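Local structure of histidine acid phosphatase (Bifidobacterium longum subsp. infantis, 6RXD) at residues Y38-A43 with D376-T381; Y109-R114 with E148-G153; L122-A127 with G159-G164; T132-S137 with N165-T170. The protein probably removes phosphate groups from inositol hexakisphosphate (phytate) and related inositol polyphosphates, and from 2,3-bisphosphoglycerate, as a histidine acid phosphatase of the MINPP1 subfamily. All blocks are in the same frame, centred on the assembly; numbering follows the deposited sequence. Where two conformers were deposited one is given.

Contact 1 (Y38-A43 with D376-T381); sequences YTESMA and DDFLNT
The carboxylate of E40 lies over one face of the F378 ring, E40 CD 3.6 Å from F378 CD1, with the two planes only 17° apart. F378 thus forms a flat bed for the acid, and its edge is turned to the strand, where M42 CB sits in the ring plane 4.0 Å from F378 CE2. E40 reaches across because CG stands between its backbone N and carbonyl carbon (chi1 62°), the chain running extended from there toward the helix. E40 OE2 ends only 2.6 Å from F378 O, close enough that the acid may carry a proton there, whereas OE1 has a salt bridge to R396. That arginine also pairs with D377, so strand 391-398 supplies the positive charge between the two acids. Segment 376-381 of helix 372-386 runs nearly antiparallel to segment 38-43 of strand 34-44 (163°, axes 9.7 Å apart), and the helix packs on one side of the central mixed sheet of the histidine phosphatase fold. One turn along, Y38 OH bonds T381 OG1 at 2.7 Å, the two side chains crossing at about a right angle. Y38 OH has a second partner in T394, and the carbonyl O of T381 lies over one face of the tyrosine ring toward its rim.

Contact 2 (Y109-R114 with E148-G153); sequences YGIGER and ENFEKG
Helices 102-118 and 141-157 pass at Y109-R114 and E148-G153 with their segment axes only 6.5 Å apart and inclined at 43°, so close that CA atoms meet in the pairs Y109–G153 and G112–F150. G112 and G153, with no side chain between the helices, allow this approach. Their CA atoms make the C-H...O contacts characteristic of glycine-mediated close helix packing, G153 CA 3.5 Å from Y109 O and G112 CA 3.6 Å from F150 O. Each glycine is also roofed by an aromatic ring of the other helix in a reciprocal pair of CH-pi contacts. G153 CA lies 3.6 Å from the centroid of the Y109 ring, and G112 CA sits over the centre of the F150 ring in the same manner. Both rings have CG anti to the backbone N (chi1 -173° and 175°), which lays them flat against the opposing backbone. At their edges come aliphatic groups: K152 CG is 3.7 Å from Y109 CE1, and I111 CG2 is 3.8 Å from F150 CE1. Beneath the pair runs the central sheet: F150 meets F395 and F397 of strand 391-398, and I111 touches N445 and Q447 of strand 445-453.

Contact 3 (L122-A127 with G159-G164); sequences LFDQAA and GGRLIG
Helix 120-129 faces a loop folded as a type I beta turn from G160 to I163, and the backbones come nearest at A127 and L162, whose CA atoms are 5.9 Å apart. L162 is the apolar wedge, lying along F123 and A127, one turn apart on helix 120-129: L162 CD1 is 3.7 Å from the carbonyl O of F123 and 4.1 Å from A127 CB, while L162 CD2 comes within 4.2 Å of F123 CB. CD1 also meets the methyl of A126, and CD2 the backbone O of F123. A127 CB in turn rests 3.7 Å from the carbonyl O of R161. Toward the solvent, R161 folds back with a bend at chi3 (-71°) and brings its guanidinium to D124. R161 NH1 donates to D124 OD1 over 3.1 Å in a nearly straight salt-bridge hydrogen bond, 173° at the hydrogen. The acid oxygen lies in the guanidinium plane, at its edge, yet it is approached from well above the carboxylate plane, the two groups being turned 69° apart. The hydroxyl of Y116 joins them, bonding both D124 OD1 and R161 NH2, so a tyrosine of the preceding helix closes a small polar cluster. On the inner side F123 packs edge-to-face with F154 and touches strand 391-398. The loop leaves helix 141-157 through a Schellman motif, with G159 as its C-prime residue at positive phi, and the contact fastens this helix exit to helix 120-129.

Contact 4 (T132-S137 with N165-T170); sequences TIAYQS and NVSAPT
The Y135 ring presents its edge to V166, whose CG1 lies in the ring plane 4.0 Å from Y135 CD2, the two side chains crossing at about a right angle. Elsewhere the ring meets F181 with the planes at about 45° and touches F150, E151 and F154 of helix 141-157. With CG1 anti to the backbone N (chi1 179°), V166 rests this methyl against both the Y135 edge and the carbonyl O of I133, 3.8 Å away. Backbone bonds hold the segments together on either side of V166: I133 N donates to N165 O at 2.7 Å, and S167 N returns to I133 O at 2.8 Å. This is a single parallel beta bridge of I133 with V166, by which the loop after helix 141-157 joins the start of strand 132-137, just before strand 181-183 takes over as its parallel neighbour in the central sheet. The T132 and S167 hydroxyls approach within 3.2 Å, OG1 to OG, a weak bond at best. Farther along, where the chains diverge, a water accepts from Y135 N at 3.0 Å and lies 2.7 Å from S167 O, linking the two backbones. E151 and D180, which bind zinc in a structure of this protein though none is bound to them here, lie close by: Y135 touches the side chain of E151 and V166 that of D180. N165 ND2 is held by the carbonyl O of G131.

How the contacts relate
From the N terminus, strand 34-44 comes first, and contact 1 closes the longest loop by bringing helix 372-386 back to it; the other three contacts lie within that span. They cross one another: segments 109-114, 122-127 and 132-137 follow in order, and their partners 148-153, 159-164 and 165-170 follow in the same order. Contact 2 pairs two helices, contact 3 ties helix 120-129 to the loop after helix 141-157, and contact 4 carries that loop onto strand 132-137. T39 touches F123, joining contacts 1 and 3; F123 and L162 touch I133 of contact 4, whose Y135 packs on F150 of contact 2.

Contact 1 (Y38-A43 with D376-T381)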
loop_
_atom_site.group_PDB
_atom_site.type_symbol
_atom_site.label_atom_id
_atom_site.label_comp_id
_atom_site.label_asym_id
_atom_site.label_seq_id
_atom_site.Cartn_x
_atom_site.Cartn_y
_atom_site.Cartn_z
ATOM N N TYR A 38 8.060 -16.094 -18.460
ATOM C CA TYR A 38 7.867 -14.701 -18.074
ATOM C C TYR A 38 7.439 -14.607 -16.621
ATOM O O TYR A 38 6.804 -15.523 -16.098
ATOM C CB TYR A 38 6.807 -14.055 -18.991
ATOM C CG TYR A 38 6.581 -12.576 -18.748
ATOM C CD1 TYR A 38 7.535 -11.630 -19.133
ATOM C CD2 TYR A 38 5.408 -12.123 -18.148
ATOM C CE1 TYR A 38 7.329 -10.266 -18.902
ATOM C CE2 TYR A 38 5.192 -10.773 -17.925
ATOM C CZ TYR A 38 6.149 -9.855 -18.291
ATOM O OH TYR A 38 5.912 -8.511 -18.048
ATOM N N THR A 39 7.788 -13.509 -15.964
ATOM C CA THR A 39 7.177 -13.211 -14.670
ATOM C C THR A 39 6.967 -11.711 -14.535
ATOM O O THR A 39 7.629 -10.934 -15.213
ATOM C CB THR A 39 8.020 -13.751 -13.500
ATOM O OG1 THR A 39 7.281 -13.620 -12.275
ATOM C CG2 THR A 39 9.355 -13.002 -13.383
ATOM N N GLU A 40 6.040 -11.286 -13.680
ATOM C CA GLU A 40 5.829 -9.850 -13.522
ATOM C C GLU A 40 5.190 -9.532 -12.188
ATOM O O GLU A 40 4.650 -10.409 -11.524
ATOM C CB GLU A 40 4.966 -9.291 -14.649
ATOM C CG GLU A 40 3.582 -9.891 -14.706
ATOM C CD GLU A 40 2.729 -9.249 -15.761
ATOM O OE1 GLU A 40 2.885 -8.034 -16.009
ATOM O OE2 GLU A 40 1.906 -9.969 -16.365
ATOM N N SER A 41 5.258 -8.264 -11.807
ATOM C CA SER A 41 4.802 -7.870 -10.483
ATOM C C SER A 41 4.324 -6.437 -10.454
ATOM O O SER A 41 4.679 -5.623 -11.312
ATOM C CB SER A 41 5.953 -8.010 -9.491
ATOM O OG SER A 41 6.904 -6.992 -9.724
ATOM N N MET A 42 3.507 -6.121 -9.458
ATOM C CA MET A 42 3.355 -4.731 -9.053
ATOM C C MET A 42 3.328 -4.748 -7.538
ATOM O O MET A 42 2.593 -5.533 -6.928
ATOM C CB MET A 42 2.075 -4.103 -9.617
ATOM C CG MET A 42 1.925 -2.604 -9.301
ATOM S SD MET A 42 1.244 -2.246 -7.652
ATOM C CE MET A 42 -0.450 -2.827 -7.839
ATOM N N ALA A 43 4.136 -3.889 -6.934
ATOM C CA ALA A 43 4.235 -3.811 -5.485
ATOM C C ALA A 43 4.078 -2.384 -5.016
ATOM O O ALA A 43 4.590 -1.449 -5.638
ATOM C CB ALA A 43 5.590 -4.359 -5.013
ATOM N N ASP A 376 -4.525 -4.096 -18.124
ATOM C CA ASP A 376 -4.177 -4.163 -19.545
ATOM C C ASP A 376 -2.688 -4.444 -19.721
ATOM O O ASP A 376 -2.303 -5.276 -20.540
ATOM C CB ASP A 376 -4.515 -2.853 -20.276
ATOM C CG ASP A 376 -6.006 -2.660 -20.502
ATOM O OD1 ASP A 376 -6.787 -3.619 -20.315
ATOM O OD2 ASP A 376 -6.390 -1.533 -20.892
ATOM N N ASP A 377 -1.842 -3.755 -18.964
ATOM C CA ASP A 377 -0.403 -3.931 -19.134
ATOM C C ASP A 377 0.084 -5.277 -18.602
ATOM O O ASP A 377 1.052 -5.842 -19.126
ATOM C CB ASP A 377 0.387 -2.806 -18.458
ATOM C CG ASP A 377 1.768 -2.645 -19.055
ATOM O OD1 ASP A 377 1.849 -2.404 -20.278
ATOM O OD2 ASP A 377 2.772 -2.788 -18.322
ATOM N N PHE A 378 -0.576 -5.782 -17.564
ATOM C CA PHE A 378 -0.243 -7.111 -17.037
ATOM C C PHE A 378 -0.408 -8.148 -18.141
ATOM O O PHE A 378 0.396 -9.072 -18.269
ATOM C CB PHE A 378 -1.105 -7.473 -15.815
ATOM C CG PHE A 378 -0.381 -7.352 -14.496
ATOM C CD1 PHE A 378 -0.131 -8.485 -13.719
ATOM C CD2 PHE A 378 0.059 -6.118 -14.039
ATOM C CE1 PHE A 378 0.536 -8.390 -12.499
ATOM C CE2 PHE A 378 0.731 -6.007 -12.812
ATOM C CZ PHE A 378 0.968 -7.147 -12.048
ATOM N N LEU A 379 -1.434 -7.982 -18.964
ATOM C CA LEU A 379 -1.681 -8.933 -20.044
ATOM C C LEU A 379 -0.818 -8.612 -21.259
ATOM O O LEU A 379 -0.268 -9.510 -21.902
ATOM C CB LEU A 379 -3.168 -8.937 -20.418
ATOM C CG LEU A 379 -4.066 -9.476 -19.298
ATOM C CD1 LEU A 379 -5.521 -9.083 -19.521
ATOM C CD2 LEU A 379 -3.935 -10.996 -19.156
ATOM N N ASN A 380 -0.688 -7.324 -21.567
ATOM C CA ASN A 380 0.055 -6.908 -22.757
ATOM C C ASN A 380 1.537 -7.266 -22.710
ATOM O O ASN A 380 2.133 -7.575 -23.740
ATOM C CB ASN A 380 -0.100 -5.405 -23.003
ATOM C CG ASN A 380 -1.458 -5.038 -23.569
ATOM O OD1 ASN A 380 -2.162 -5.883 -24.119
ATOM N ND2 ASN A 380 -1.832 -3.766 -23.439
ATOM N N THR A 381 2.143 -7.192 -21.531
ATOM C CA THR A 381 3.557 -7.533 -21.412
ATOM C C THR A 381 3.776 -9.042 -21.525
ATOM O O THR A 381 4.850 -9.487 -21.944
ATOM C CB THR A 381 4.217 -6.979 -20.119
ATOM O OG1 THR A 381 3.551 -7.506 -18.972
ATOM C CG2 THR A 381 4.182 -5.456 -20.079
#

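Contact 2 (Y109-R114 with E148-G153)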
loop_
_atom_site.group_PDB
_atom_site.type_symbol
_atom_site.label_atom_id
_atom_site.label_comp_id
_atom_site.label_asym_id
_atom_site.label_seq_id
_atom_site.Cartn_x
_atom_site.Cartn_y
_atom_site.Cartn_z
ATOM N N TYR A 109 13.748 -5.723 -0.204
ATOM C CA TYR A 109 14.938 -6.547 -0.393
ATOM C C TYR A 109 14.548 -8.029 -0.394
ATOM O O TYR A 109 14.973 -8.795 -1.260
ATOM C CB TYR A 109 15.941 -6.235 0.716
ATOM C CG TYR A 109 17.287 -6.912 0.544
ATOM C CD1 TYR A 109 18.354 -6.235 -0.035
ATOM C CD2 TYR A 109 17.486 -8.221 0.971
ATOM C CE1 TYR A 109 19.583 -6.842 -0.189
ATOM C CE2 TYR A 109 18.714 -8.841 0.817
ATOM C CZ TYR A 109 19.755 -8.144 0.235
ATOM O OH TYR A 109 20.982 -8.752 0.087
ATOM N N GLY A 110 13.709 -8.426 0.560
ATOM C CA GLY A 110 13.298 -9.818 0.660
ATOM C C GLY A 110 12.410 -10.247 -0.490
ATOM O O GLY A 110 12.551 -11.345 -1.026
ATOM N N ILE A 111 11.484 -9.380 -0.877
ATOM C CA ILE A 111 10.609 -9.687 -2.005
ATOM C C ILE A 111 11.450 -9.907 -3.273
ATOM O O ILE A 111 11.194 -10.843 -4.040
ATOM C CB ILE A 111 9.550 -8.590 -2.225
ATOM C CG1 ILE A 111 8.605 -8.513 -1.017
ATOM C CG2 ILE A 111 8.724 -8.894 -3.486
ATOM C CD1 ILE A 111 7.683 -7.272 -1.019
ATOM N N GLY A 112 12.461 -9.062 -3.470
ATOM C CA GLY A 112 13.378 -9.194 -4.601
ATOM C C GLY A 112 14.216 -10.462 -4.581
ATOM O O GLY A 112 14.351 -11.131 -5.613
ATOM N N GLU A 113 14.790 -10.789 -3.422
ATOM C CA GLU A 113 15.509 -12.058 -3.254
ATOM C C GLU A 113 14.633 -13.230 -3.670
ATOM O O GLU A 113 15.056 -14.104 -4.429
ATOM C CB GLU A 113 15.868 -12.312 -1.789
ATOM C CG GLU A 113 16.862 -11.411 -1.127
ATOM C CD GLU A 113 17.202 -11.926 0.267
ATOM O OE1 GLU A 113 16.275 -12.063 1.099
ATOM O OE2 GLU A 113 18.387 -12.225 0.518
ATOM N N ARG A 114 13.411 -13.266 -3.141
ATOM C CA ARG A 114 12.530 -14.402 -3.385
ATOM C C ARG A 114 11.954 -14.414 -4.803
ATOM O O ARG A 114 11.584 -15.470 -5.316
ATOM C CB ARG A 114 11.409 -14.450 -2.334
ATOM C CG ARG A 114 11.937 -14.625 -0.914
ATOM C CD ARG A 114 10.813 -14.789 0.102
ATOM N NE ARG A 114 9.989 -13.582 0.201
ATOM C CZ ARG A 114 10.243 -12.568 1.028
ATOM N NH1 ARG A 114 11.294 -12.604 1.838
ATOM N NH2 ARG A 114 9.449 -11.511 1.047
ATOM N N GLU A 148 14.477 0.119 -5.726
ATOM C CA GLU A 148 15.932 0.011 -5.650
ATOM C C GLU A 148 16.344 -1.065 -4.652
ATOM O O GLU A 148 17.304 -1.796 -4.870
ATOM C CB GLU A 148 16.553 1.366 -5.290
ATOM C CG GLU A 148 16.346 2.422 -6.368
ATOM C CD GLU A 148 16.677 3.824 -5.901
ATOM O OE1 GLU A 148 17.229 3.969 -4.791
ATOM O OE2 GLU A 148 16.378 4.781 -6.649
ATOM N N ASN A 149 15.595 -1.176 -3.560
ATOM C CA ASN A 149 15.869 -2.235 -2.599
ATOM C C ASN A 149 15.512 -3.624 -3.119
ATOM O O ASN A 149 16.225 -4.589 -2.852
ATOM C CB ASN A 149 15.179 -1.935 -1.267
ATOM C CG ASN A 149 15.912 -0.866 -0.472
ATOM O OD1 ASN A 149 16.973 -1.128 0.086
ATOM N ND2 ASN A 149 15.362 0.344 -0.436
ATOM N N PHE A 150 14.407 -3.723 -3.852
ATOM C CA PHE A 150 14.032 -4.967 -4.511
ATOM C C PHE A 150 15.167 -5.367 -5.458
ATOM O O PHE A 150 15.587 -6.530 -5.503
ATOM C CB PHE A 150 12.725 -4.741 -5.283
ATOM C CG PHE A 150 12.257 -5.918 -6.117
ATOM C CD1 PHE A 150 11.105 -6.616 -5.770
ATOM C CD2 PHE A 150 12.921 -6.276 -7.285
ATOM C CE1 PHE A 150 10.647 -7.679 -6.556
ATOM C CE2 PHE A 150 12.477 -7.338 -8.066
ATOM C CZ PHE A 150 11.336 -8.031 -7.705
ATOM N N GLU A 151 15.652 -4.395 -6.224
ATOM C CA GLU A 151 16.712 -4.644 -7.192
ATOM C C GLU A 151 17.992 -5.146 -6.512
ATOM O O GLU A 151 18.627 -6.087 -6.981
ATOM C CB GLU A 151 16.977 -3.376 -8.009
ATOM C CG GLU A 151 18.096 -3.518 -9.036
ATOM C CD GLU A 151 18.294 -2.257 -9.856
ATOM O OE1 GLU A 151 18.560 -2.384 -11.064
ATOM O OE2 GLU A 151 18.192 -1.148 -9.297
ATOM N N LYS A 152 18.345 -4.532 -5.387
ATOM C CA LYS A 152 19.494 -4.970 -4.605
ATOM C C LYS A 152 19.347 -6.404 -4.107
ATOM O O LYS A 152 20.278 -7.199 -4.205
ATOM C CB LYS A 152 19.702 -4.029 -3.424
ATOM C CG LYS A 152 20.907 -4.346 -2.573
ATOM C CD LYS A 152 21.104 -3.253 -1.540
ATOM C CE LYS A 152 20.868 -1.882 -2.164
ATOM N NZ LYS A 152 21.143 -0.764 -1.219
ATOM N N GLY A 153 18.170 -6.730 -3.575
ATOM C CA GLY A 153 17.903 -8.074 -3.104
ATOM C C GLY A 153 17.931 -9.091 -4.227
ATOM O O GLY A 153 18.480 -10.179 -4.067
#

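Contact 3 (L122-A127 with G159-G164)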
loop_
_atom_site.group_PDB
_atom_site.type_symbol
_atom_site.label_atom_id
_atom_site.label_comp_id
_atom_site.label_asym_id
_atom_site.label_seq_id
_atom_site.Cartn_x
_atom_site.Cartn_y
_atom_site.Cartn_z
ATOM N N LEU A 122 14.018 -19.492 -14.943
ATOM C CA LEU A 122 13.754 -18.411 -15.892
ATOM C C LEU A 122 14.920 -17.439 -16.002
ATOM O O LEU A 122 15.357 -17.081 -17.099
ATOM C CB LEU A 122 12.498 -17.635 -15.480
ATOM C CG LEU A 122 12.124 -16.430 -16.356
ATOM C CD1 LEU A 122 11.672 -16.875 -17.741
ATOM C CD2 LEU A 122 11.046 -15.575 -15.690
ATOM N N PHE A 123 15.428 -17.006 -14.858
ATOM C CA PHE A 123 16.454 -15.980 -14.866
ATOM C C PHE A 123 17.836 -16.507 -15.210
ATOM O O PHE A 123 18.627 -15.788 -15.808
ATOM C CB PHE A 123 16.441 -15.200 -13.556
ATOM C CG PHE A 123 15.225 -14.324 -13.411
ATOM C CD1 PHE A 123 14.991 -13.295 -14.318
ATOM C CD2 PHE A 123 14.309 -14.540 -12.391
ATOM C CE1 PHE A 123 13.857 -12.485 -14.203
ATOM C CE2 PHE A 123 13.177 -13.743 -12.274
ATOM C CZ PHE A 123 12.956 -12.711 -13.182
ATOM N N ASP A 124 18.126 -17.753 -14.852
ATOM C CA ASP A 124 19.383 -18.361 -15.298
ATOM C C ASP A 124 19.403 -18.545 -16.813
ATOM O O ASP A 124 20.449 -18.394 -17.444
ATOM C CB ASP A 124 19.663 -19.685 -14.576
ATOM C CG ASP A 124 19.924 -19.497 -13.094
ATOM O OD1 ASP A 124 20.029 -18.334 -12.645
ATOM O OD2 ASP A 124 20.035 -20.515 -12.374
ATOM N N GLN A 125 18.256 -18.870 -17.406
ATOM C CA GLN A 125 18.156 -18.954 -18.859
ATOM C C GLN A 125 18.338 -17.575 -19.480
ATOM O O GLN A 125 19.024 -17.425 -20.488
ATOM C CB GLN A 125 16.799 -19.521 -19.278
ATOM C CG GLN A 125 16.566 -20.961 -18.881
ATOM C CD GLN A 125 15.262 -21.499 -19.439
ATOM O OE1 GLN A 125 14.371 -21.907 -18.691
ATOM N NE2 GLN A 125 15.143 -21.494 -20.762
ATOM N N ALA A 126 17.722 -16.570 -18.864
ATOM C CA ALA A 126 17.818 -15.191 -19.343
ATOM C C ALA A 126 19.256 -14.701 -19.336
ATOM O O ALA A 126 19.689 -14.023 -20.266
ATOM C CB ALA A 126 16.961 -14.275 -18.488
ATOM N N ALA A 127 19.989 -15.034 -18.275
ATOM C CA ALA A 127 21.403 -14.668 -18.176
ATOM C C ALA A 127 22.204 -15.262 -19.325
ATOM O O ALA A 127 23.171 -14.666 -19.789
ATOM C CB ALA A 127 21.984 -15.114 -16.851
ATOM N N GLY A 159 23.644 -13.326 -7.427
ATOM C CA GLY A 159 25.084 -13.123 -7.511
ATOM C C GLY A 159 25.515 -12.178 -8.618
ATOM O O GLY A 159 26.590 -12.349 -9.206
ATOM N N GLY A 160 24.676 -11.186 -8.904
ATOM C CA GLY A 160 24.990 -10.166 -9.891
ATOM C C GLY A 160 24.887 -10.598 -11.346
ATOM O O GLY A 160 25.200 -9.820 -12.249
ATOM N N ARG A 161 24.432 -11.825 -11.581
ATOM C CA ARG A 161 24.443 -12.396 -12.928
ATOM C C ARG A 161 23.385 -11.820 -13.872
ATOM O O ARG A 161 23.393 -12.130 -15.073
ATOM C CB ARG A 161 24.353 -13.929 -12.871
ATOM C CG ARG A 161 25.621 -14.588 -12.301
ATOM C CD ARG A 161 25.481 -16.102 -12.124
ATOM N NE ARG A 161 24.584 -16.447 -11.020
ATOM C CZ ARG A 161 23.342 -16.891 -11.174
ATOM N NH1 ARG A 161 22.846 -17.068 -12.392
ATOM N NH2 ARG A 161 22.597 -17.165 -10.111
ATOM N N LEU A 162 22.481 -10.995 -13.337
ATOM C CA LEU A 162 21.452 -10.347 -14.162
ATOM C C LEU A 162 21.632 -8.831 -14.266
ATOM O O LEU A 162 20.821 -8.151 -14.895
ATOM C CB LEU A 162 20.032 -10.672 -13.667
ATOM C CG LEU A 162 19.423 -12.026 -14.042
ATOM C CD1 LEU A 162 19.419 -12.222 -15.552
ATOM C CD2 LEU A 162 20.147 -13.167 -13.356
ATOM N N ILE A 163 22.704 -8.308 -13.676
ATOM C CA ILE A 163 22.978 -6.875 -13.730
ATOM C C ILE A 163 23.107 -6.354 -15.173
ATOM O O ILE A 163 22.635 -5.262 -15.494
ATOM C CB ILE A 163 24.236 -6.536 -12.905
ATOM C CG1 ILE A 163 23.925 -6.636 -11.408
ATOM C CG2 ILE A 163 24.775 -5.152 -13.254
ATOM C CD1 ILE A 163 25.164 -6.572 -10.525
ATOM N N GLY A 164 23.716 -7.142 -16.049
ATOM C CA GLY A 164 23.863 -6.741 -17.440
ATOM C C GLY A 164 22.608 -6.993 -18.260
ATOM O O GLY A 164 22.583 -6.708 -19.457
#

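Contact 4 (T132-S137 with N165-T170)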
loop_
_atom_site.group_PDB
_atom_site.type_symbol
_atom_site.label_atom_id
_atom_site.label_comp_id
_atom_site.label_asym_id
_atom_site.label_seq_id
_atom_site.Cartn_x
_atom_site.Cartn_y
_atom_site.Cartn_z
ATOM N N THR A 132 15.875 -9.834 -20.914
ATOM C CA THR A 132 16.032 -8.587 -20.169
ATOM C C THR A 132 14.952 -8.364 -19.113
ATOM O O THR A 132 13.837 -8.904 -19.199
ATOM C CB THR A 132 16.113 -7.356 -21.098
ATOM O OG1 THR A 132 14.889 -7.226 -21.827
ATOM C CG2 THR A 132 17.278 -7.507 -22.082
ATOM N N ILE A 133 15.298 -7.555 -18.120
ATOM C CA ILE A 133 14.395 -7.253 -17.010
ATOM C C ILE A 133 14.012 -5.776 -17.060
ATOM O O ILE A 133 14.881 -4.910 -17.190
ATOM C CB ILE A 133 15.094 -7.537 -15.670
ATOM C CG1 ILE A 133 15.423 -9.029 -15.540
ATOM C CG2 ILE A 133 14.243 -7.072 -14.489
ATOM C CD1 ILE A 133 16.246 -9.369 -14.305
ATOM N N ALA A 134 12.720 -5.475 -16.963
ATOM C CA ALA A 134 12.277 -4.075 -16.951
ATOM C C ALA A 134 11.831 -3.679 -15.560
ATOM O O ALA A 134 10.952 -4.321 -14.990
ATOM C CB ALA A 134 11.142 -3.858 -17.951
ATOM N N TYR A 135 12.446 -2.633 -15.010
ATOM C CA TYR A 135 12.028 -2.077 -13.726
ATOM C C TYR A 135 11.222 -0.819 -13.987
ATOM O O TYR A 135 11.617 0.014 -14.802
ATOM C CB TYR A 135 13.256 -1.722 -12.879
ATOM C CG TYR A 135 13.943 -2.908 -12.241
ATOM C CD1 TYR A 135 13.415 -3.502 -11.104
ATOM C CD2 TYR A 135 15.128 -3.420 -12.762
ATOM C CE1 TYR A 135 14.035 -4.579 -10.506
ATOM C CE2 TYR A 135 15.758 -4.511 -12.167
ATOM C CZ TYR A 135 15.201 -5.075 -11.039
ATOM O OH TYR A 135 15.803 -6.150 -10.428
ATOM N N GLN A 136 10.086 -0.679 -13.311
ATOM C CA GLN A 136 9.248 0.499 -13.504
ATOM C C GLN A 136 8.777 1.049 -12.180
ATOM O O GLN A 136 8.569 0.295 -11.234
ATOM C CB GLN A 136 8.018 0.160 -14.349
ATOM C CG GLN A 136 8.354 -0.342 -15.743
ATOM C CD GLN A 136 7.115 -0.634 -16.575
ATOM O OE1 GLN A 136 5.982 -0.495 -16.107
ATOM N NE2 GLN A 136 7.331 -1.047 -17.815
ATOM N N SER A 137 8.612 2.367 -12.121
ATOM C CA SER A 137 7.941 2.982 -10.980
ATOM C C SER A 137 7.013 4.105 -11.432
ATOM O O SER A 137 7.013 4.489 -12.594
ATOM C CB SER A 137 8.954 3.484 -9.951
ATOM O OG SER A 137 9.203 4.858 -10.117
ATOM N N ASN A 165 21.568 -7.527 -17.618
ATOM C CA ASN A 165 20.315 -7.859 -18.308
ATOM C C ASN A 165 19.164 -6.898 -18.014
ATOM O O ASN A 165 18.010 -7.260 -18.175
ATOM C CB ASN A 165 19.850 -9.271 -17.923
ATOM C CG ASN A 165 20.780 -10.358 -18.424
ATOM O OD1 ASN A 165 21.871 -10.549 -17.890
ATOM N ND2 ASN A 165 20.338 -11.093 -19.432
ATOM N N VAL A 166 19.466 -5.684 -17.567
ATOM C CA VAL A 166 18.406 -4.731 -17.239
ATOM C C VAL A 166 18.103 -3.847 -18.443
ATOM O O VAL A 166 19.024 -3.315 -19.066
ATOM C CB VAL A 166 18.791 -3.851 -16.034
ATOM C CG1 VAL A 166 17.681 -2.844 -15.731
ATOM C CG2 VAL A 166 19.046 -4.722 -14.818
ATOM N N SER A 167 16.823 -3.707 -18.784
ATOM C CA SER A 167 16.431 -2.807 -19.867
ATOM C C SER A 167 16.729 -1.361 -19.475
ATOM O O SER A 167 16.351 -0.912 -18.391
ATOM C CB SER A 167 14.944 -2.956 -20.189
ATOM O OG SER A 167 14.636 -4.276 -20.575
ATOM N N ALA A 168 17.405 -0.632 -20.354
ATOM C CA ALA A 168 17.672 0.783 -20.113
ATOM C C ALA A 168 16.381 1.568 -20.304
ATOM O O ALA A 168 15.722 1.435 -21.341
ATOM C CB ALA A 168 18.748 1.290 -21.067
ATOM N N PRO A 169 16.000 2.381 -19.303
ATOM C CA PRO A 169 14.774 3.176 -19.460
ATOM C C PRO A 169 14.893 4.241 -20.540
ATOM O O PRO A 169 15.982 4.784 -20.747
ATOM C CB PRO A 169 14.618 3.855 -18.092
ATOM C CG PRO A 169 15.334 2.942 -17.142
ATOM C CD PRO A 169 16.521 2.447 -17.925
ATOM N N THR A 170 13.785 4.524 -21.220
ATOM C CA THR A 170 13.723 5.665 -22.129
ATOM C C THR A 170 13.407 6.932 -21.344
ATOM O O THR A 170 13.734 8.034 -21.776
ATOM C CB THR A 170 12.668 5.467 -23.237
ATOM O OG1 THR A 170 11.416 5.078 -22.657
ATOM C CG2 THR A 170 13.117 4.402 -24.229
HETATM O O HOH W 1 14.267 -0.940 -16.688
#